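Local coordinates for protein bifunctional endo-1,4-beta-xylanase A (Neocallimastix patriciarum, PDB 2C1F) that probably hydrolyses internal beta-1,4-xylosidic bonds of xylan as a family 11 endo-xylanase, at residues A[43-48]-A[206-211]; A[23-28]-A[53-58]. All blocks are in the same frame, centred on the assembly; numbering follows the deposited sequence.

How the contacts relate
Both contacts join neighbouring antiparallel strands, but in different sheets of the beta-jelly roll: contact 1 pairs 43-48 with 206-211 in the six-stranded sheet, contact 2 pairs 23-28 with 53-58 in the larger one. Both are partly buried, each with one core face and one outward face. Their centres lie about 11 Å apart, and the inner faces meet between the sheets, where the rings of Trp-46 and Phe-55 stack (Trp-46 CB to Phe-55 CD2 3.4 Å) and Ala-44 CB packs 3.6 Å from Ala-57 CB. Contact 1 turns charged and polar residues outward around Val-208, whereas contact 2 carries Trp-24, Leu-56 and Arg-58 on the side that forms the substrate cleft in family 11 enzymes.

Contact 1 (A[43-48]-A[206-211]); sequences KAEWNA and SGVADV
Gly-207 lies flat against the indole of Trp-46, its CA 3.8 Å from the centroid of the six-membered ring and 14° off the normal, a CH-pi contact over the face. The same face is covered by the Ser-206 C and Gly-207 N atoms, and Trp-46 CZ3 reaches Val-208 N at 3.6 Å. With chi1 at 68°, the Trp-46 side chain leaves between its own N and carbonyl carbon, which swings the indole across the neighbouring strand. Gly-207 has no side chain, and the ring rests directly on its backbone.

Four backbone hydrogen bonds hold the strands around this tight part. Ala-44 and Ala-209 exchange a reciprocal pair, Ala-44 N to Ala-209 O, 2.8 Å, and Ala-209 N to Ala-44 O, 2.9 Å, and Trp-46 and Gly-207 form another. Their side of the sheet faces the protein interior, where Tyr-83 touches Trp-46 and Ala-209 meets Ala-200 of the other sheet.

The opposite face is looser and more polar. Lys-43 runs extended across the neighbouring strand, its CB 3.6 Å from Asp-210 OD1 and its CE 3.7 Å from Val-208 CG2. Its ammonium lies between two carboxylates: it makes a long ion pair with Glu-45 of its own strand, NZ to OE2 3.7 Å, and Asp-210 is farther off. Near Asn-47, a water sits 2.9 Å from the OD1 of that residue and also approaches Gly-207 O, while Asn-47 ND2 bonds to Asn-31.

The chemistry therefore divides by face: inside, the indole lies on the peptide backbone at Gly-207, with alanines beside it, while outside, charges that do not touch across the strands probably give a diffuse attraction on top of the directed backbone bonds.

Contact 2 (A[23-28]-A[53-58]); sequences IWLDNT and GNFLAR
Trp-24 crosses over the neighbouring strand to meet Leu-56 and Asn-54 in turn. Its CB packs 3.9 Å from Leu-56 CG, and CE3, farther along the indole, lies 3.6 Å from Leu-56 CD2. CZ3 then meets Asn-54 CG at 3.6 Å, and CH2, at the far rim of the ring, reaches Asn-54 ND2 at 3.5 Å. The amide stands at the indole edge with its plane 89° from that of the ring, so the two flat groups meet nearly perpendicularly. A CG anti to N (chi1 172°) sends the ring along this course, and Asp-26 N lies above one indole face toward the rim.

Beneath this arrangement, Trp-24 and Leu-56 form a reciprocal backbone pair, and Asp-26 N continues the ladder to Asn-54 O at 3.1 Å beyond the end of the first strand. In the turn that follows, a water donates to Thr-28 OG1 and accepts from Asn-54 N, tying loop to strand; Thr-28 OG1 is also bonded to Arg-52 O.

On the other face, toward the core, Ile-23 crosses Phe-55 obliquely, with Ile-23 CD1 3.5 Å from Phe-55 CE1, while Leu-25 CD1 lies 4.1 Å from Phe-55 CD1, at the ring edge. Val-5 of the six-stranded sheet touches all three of these residues.

Leu-56 CD1 lies 3.5 Å above the centre of the Arg-58 guanidinium, within the same strand; Arg-58 NE is bonded to Asn-199, and the guanidinium makes a cation-pi contact with Tyr-98. Apolar side chains thus seal the inner face, whereas the face of Trp-24 combines aromatic, amide and cationic groups, a mixture consistent with the sugar-binding cleft formed on this side of the sheet in family 11 xylanases.

Contact 1 (A[43-48]-A[206-211])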
loop_
_atom_site.group_PDB
_atom_site.type_symbol
_atom_site.label_atom_id
_atom_site.label_comp_id
_atom_site.label_asym_id
_atom_site.label_seq_id
_atom_site.Cartn_x
_atom_site.Cartn_y
_atom_site.Cartn_z
ATOM N N LYS A 43 14.769 0.370 -2.602
ATOM C CA LYS A 43 14.645 1.467 -3.571
ATOM C C LYS A 43 13.887 0.929 -4.763
ATOM O O LYS A 43 14.208 -0.133 -5.270
ATOM C CB LYS A 43 16.016 1.975 -4.030
ATOM C CG LYS A 43 15.939 3.071 -5.070
ATOM C CD LYS A 43 17.328 3.636 -5.383
ATOM C CE LYS A 43 17.221 4.972 -6.101
ATOM N NZ LYS A 43 18.577 5.528 -6.516
ATOM N N ALA A 44 12.868 1.656 -5.190
ATOM C CA ALA A 44 12.055 1.257 -6.324
ATOM C C ALA A 44 12.170 2.328 -7.384
ATOM O O ALA A 44 12.168 3.515 -7.069
ATOM C CB ALA A 44 10.625 1.101 -5.906
ATOM N N GLU A 45 12.283 1.909 -8.639
ATOM C CA GLU A 45 12.224 2.833 -9.762
ATOM C C GLU A 45 11.269 2.298 -10.804
ATOM O O GLU A 45 11.210 1.096 -11.037
ATOM C CB GLU A 45 13.595 3.001 -10.399
ATOM C CG GLU A 45 14.601 3.710 -9.531
ATOM C CD GLU A 45 16.023 3.451 -9.985
ATOM O OE1 GLU A 45 16.217 3.124 -11.188
ATOM O OE2 GLU A 45 16.946 3.552 -9.142
ATOM N N TRP A 46 10.526 3.203 -11.437
ATOM C CA TRP A 46 9.634 2.822 -12.514
ATOM C C TRP A 46 9.627 3.848 -13.645
ATOM O O TRP A 46 9.732 5.053 -13.412
ATOM C CB TRP A 46 8.228 2.544 -11.980
ATOM C CG TRP A 46 7.478 3.733 -11.451
ATOM C CD1 TRP A 46 6.502 4.447 -12.102
ATOM C CD2 TRP A 46 7.613 4.332 -10.157
ATOM N NE1 TRP A 46 6.036 5.458 -11.297
ATOM C CE2 TRP A 46 6.702 5.416 -10.100
ATOM C CE3 TRP A 46 8.420 4.067 -9.045
ATOM C CZ2 TRP A 46 6.582 6.230 -8.981
ATOM C CZ3 TRP A 46 8.291 4.869 -7.932
ATOM C CH2 TRP A 46 7.377 5.947 -7.906
ATOM N N ASN A 47 9.546 3.328 -14.866
ATOM C CA ASN A 47 9.327 4.120 -16.071
ATOM C C ASN A 47 8.136 3.524 -16.813
ATOM O O ASN A 47 8.295 2.614 -17.623
ATOM C CB ASN A 47 10.578 4.132 -16.956
ATOM C CG ASN A 47 11.826 4.528 -16.183
ATOM O OD1 ASN A 47 11.977 5.678 -15.751
ATOM N ND2 ASN A 47 12.715 3.558 -15.973
ATOM N N ALA A 48 6.940 4.011 -16.483
ATOM C CA ALA A 48 5.699 3.471 -17.049
ATOM C C ALA A 48 4.763 4.587 -17.508
ATOM O O ALA A 48 3.539 4.437 -17.446
ATOM C CB ALA A 48 4.994 2.565 -16.035
ATOM N N SER A 206 6.279 7.863 -14.207
ATOM C CA SER A 206 7.611 7.380 -13.909
ATOM C C SER A 206 8.072 8.043 -12.639
ATOM O O SER A 206 7.674 9.171 -12.358
ATOM C CB SER A 206 8.575 7.725 -15.032
ATOM O OG SER A 206 8.076 7.219 -16.237
ATOM N N GLY A 207 8.921 7.365 -11.879
ATOM C CA GLY A 207 9.430 7.950 -10.656
ATOM C C GLY A 207 10.399 7.089 -9.884
ATOM O O GLY A 207 10.913 6.078 -10.384
ATOM N N VAL A 208 10.632 7.494 -8.643
ATOM C CA VAL A 208 11.527 6.762 -7.748
ATOM C C VAL A 208 11.042 6.880 -6.299
ATOM O O VAL A 208 10.499 7.898 -5.882
ATOM C CB VAL A 208 13.021 7.226 -7.931
ATOM C CG1 VAL A 208 13.148 8.712 -7.786
ATOM C CG2 VAL A 208 13.951 6.530 -6.946
ATOM N N ALA A 209 11.186 5.796 -5.552
ATOM C CA ALA A 209 10.885 5.795 -4.136
ATOM C C ALA A 209 12.050 5.080 -3.479
ATOM O O ALA A 209 12.214 3.859 -3.638
ATOM C CB ALA A 209 9.588 5.081 -3.862
ATOM N N ASP A 210 12.881 5.854 -2.793
ATOM C CA ASP A 210 14.044 5.332 -2.104
ATOM C C ASP A 210 13.772 5.273 -0.601
ATOM O O ASP A 210 13.889 6.276 0.100
ATOM C CB ASP A 210 15.258 6.213 -2.390
ATOM C CG ASP A 210 16.528 5.632 -1.825
ATOM O OD1 ASP A 210 16.541 4.438 -1.424
ATOM O OD2 ASP A 210 17.517 6.373 -1.761
ATOM N N VAL A 211 13.397 4.090 -0.124
ATOM C CA VAL A 211 12.941 3.921 1.242
ATOM C C VAL A 211 14.123 3.495 2.093
ATOM O O VAL A 211 14.498 2.312 2.119
ATOM C CB VAL A 211 11.776 2.896 1.322
ATOM C CG1 VAL A 211 11.274 2.726 2.759
ATOM C CG2 VAL A 211 10.645 3.331 0.400
HETATM O O HOH W 1 12.371 6.349 -12.938
#

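Contact 2 (A[23-28]-A[53-58])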
loop_
_atom_site.group_PDB
_atom_site.type_symbol
_atom_site.label_atom_id
_atom_site.label_comp_id
_atom_site.label_asym_id
_atom_site.label_seq_id
_atom_site.Cartn_x
_atom_site.Cartn_y
_atom_site.Cartn_z
ATOM N N ILE A 23 7.395 -6.746 -6.494
ATOM C CA ILE A 23 7.413 -5.760 -7.561
ATOM C C ILE A 23 6.596 -6.326 -8.719
ATOM O O ILE A 23 6.680 -7.506 -9.025
ATOM C CB ILE A 23 8.856 -5.375 -7.990
ATOM C CG1 ILE A 23 8.823 -4.398 -9.163
ATOM C CG2 ILE A 23 9.707 -6.608 -8.338
ATOM C CD1 ILE A 23 10.086 -3.606 -9.315
ATOM N N TRP A 24 5.776 -5.487 -9.334
ATOM C CA TRP A 24 4.908 -5.936 -10.412
ATOM C C TRP A 24 4.733 -4.834 -11.435
ATOM O O TRP A 24 4.632 -3.652 -11.067
ATOM C CB TRP A 24 3.556 -6.374 -9.842
ATOM C CG TRP A 24 2.471 -6.702 -10.854
ATOM C CD1 TRP A 24 2.195 -7.923 -11.390
ATOM C CD2 TRP A 24 1.509 -5.793 -11.411
ATOM N NE1 TRP A 24 1.125 -7.834 -12.253
ATOM C CE2 TRP A 24 0.689 -6.537 -12.285
ATOM C CE3 TRP A 24 1.281 -4.421 -11.274
ATOM C CZ2 TRP A 24 -0.357 -5.953 -13.009
ATOM C CZ3 TRP A 24 0.246 -3.844 -11.984
ATOM C CH2 TRP A 24 -0.562 -4.606 -12.841
ATOM N N LEU A 25 4.701 -5.244 -12.709
ATOM C CA LEU A 25 4.401 -4.382 -13.858
ATOM C C LEU A 25 3.366 -5.090 -14.714
ATOM O O LEU A 25 3.454 -6.292 -14.919
ATOM C CB LEU A 25 5.664 -4.129 -14.695
ATOM C CG LEU A 25 5.621 -3.106 -15.851
ATOM C CD1 LEU A 25 5.702 -1.658 -15.351
ATOM C CD2 LEU A 25 6.750 -3.352 -16.830
ATOM N N ASP A 26 2.380 -4.358 -15.220
ATOM C CA ASP A 26 1.398 -4.958 -16.110
ATOM C C ASP A 26 2.056 -5.265 -17.456
ATOM O O ASP A 26 3.219 -4.913 -17.672
ATOM C CB ASP A 26 0.195 -4.029 -16.286
ATOM C CG ASP A 26 -1.075 -4.771 -16.672
ATOM O OD1 ASP A 26 -1.016 -5.966 -17.041
ATOM O OD2 ASP A 26 -2.151 -4.146 -16.623
ATOM N N ASN A 27 1.317 -5.923 -18.353
ATOM C CA ASN A 27 1.823 -6.289 -19.687
ATOM C C ASN A 27 1.615 -5.196 -20.743
ATOM O O ASN A 27 1.751 -5.446 -21.949
ATOM C CB ASN A 27 1.213 -7.626 -20.161
ATOM C CG ASN A 27 -0.309 -7.561 -20.342
ATOM O OD1 ASN A 27 -0.920 -6.490 -20.275
ATOM N ND2 ASN A 27 -0.921 -8.715 -20.570
ATOM N N THR A 28 1.320 -3.983 -20.274
ATOM C CA THR A 28 1.006 -2.837 -21.128
ATOM C C THR A 28 2.228 -1.978 -21.469
ATOM O O THR A 28 2.099 -0.965 -22.154
ATOM C CB THR A 28 -0.045 -1.944 -20.440
ATOM O OG1 THR A 28 0.416 -1.586 -19.135
ATOM C CG2 THR A 28 -1.372 -2.684 -20.303
ATOM N N GLY A 53 0.066 2.108 -18.378
ATOM C CA GLY A 53 1.244 1.729 -17.617
ATOM C C GLY A 53 0.890 1.657 -16.147
ATOM O O GLY A 53 0.166 2.507 -15.627
ATOM N N ASN A 54 1.396 0.628 -15.478
ATOM C CA ASN A 54 0.894 0.237 -14.176
ATOM C C ASN A 54 1.971 -0.539 -13.428
ATOM O O ASN A 54 2.367 -1.631 -13.835
ATOM C CB ASN A 54 -0.380 -0.607 -14.353
ATOM C CG ASN A 54 -1.203 -0.733 -13.076
ATOM O OD1 ASN A 54 -0.893 -0.149 -12.048
ATOM N ND2 ASN A 54 -2.266 -1.508 -13.152
ATOM N N PHE A 55 2.434 0.042 -12.332
ATOM C CA PHE A 55 3.593 -0.448 -11.611
ATOM C C PHE A 55 3.325 -0.416 -10.116
ATOM O O PHE A 55 2.637 0.505 -9.619
ATOM C CB PHE A 55 4.801 0.444 -11.917
ATOM C CG PHE A 55 6.013 0.130 -11.095
ATOM C CD1 PHE A 55 6.926 -0.823 -11.522
ATOM C CD2 PHE A 55 6.244 0.784 -9.892
ATOM C CE1 PHE A 55 8.057 -1.115 -10.760
ATOM C CE2 PHE A 55 7.381 0.499 -9.113
ATOM C CZ PHE A 55 8.274 -0.455 -9.543
ATOM N N LEU A 56 3.898 -1.389 -9.402
ATOM C CA LEU A 56 3.923 -1.358 -7.943
ATOM C C LEU A 56 5.174 -2.035 -7.367
ATOM O O LEU A 56 5.730 -2.957 -7.954
ATOM C CB LEU A 56 2.641 -1.979 -7.368
ATOM C CG LEU A 56 2.500 -3.495 -7.507
ATOM C CD1 LEU A 56 3.071 -4.272 -6.303
ATOM C CD2 LEU A 56 1.029 -3.848 -7.719
ATOM N N ALA A 57 5.621 -1.516 -6.229
ATOM C CA ALA A 57 6.730 -2.083 -5.459
ATOM C C ALA A 57 6.377 -1.926 -3.981
ATOM O O ALA A 57 5.964 -0.846 -3.558
ATOM C CB ALA A 57 8.033 -1.359 -5.765
ATOM N N ARG A 58 6.522 -2.987 -3.204
ATOM C CA ARG A 58 6.152 -2.911 -1.795
ATOM C C ARG A 58 6.919 -3.901 -0.947
ATOM O O ARG A 58 7.308 -4.976 -1.416
ATOM C CB ARG A 58 4.639 -3.136 -1.619
ATOM C CG ARG A 58 4.094 -4.359 -2.318
ATOM C CD ARG A 58 2.601 -4.577 -2.033
ATOM N NE ARG A 58 1.738 -3.728 -2.874
ATOM C CZ ARG A 58 0.739 -4.158 -3.656
ATOM N NH1 ARG A 58 0.404 -5.440 -3.725
ATOM N NH2 ARG A 58 0.036 -3.273 -4.355
HETATM O O HOH W 2 2.620 -1.520 -17.336
#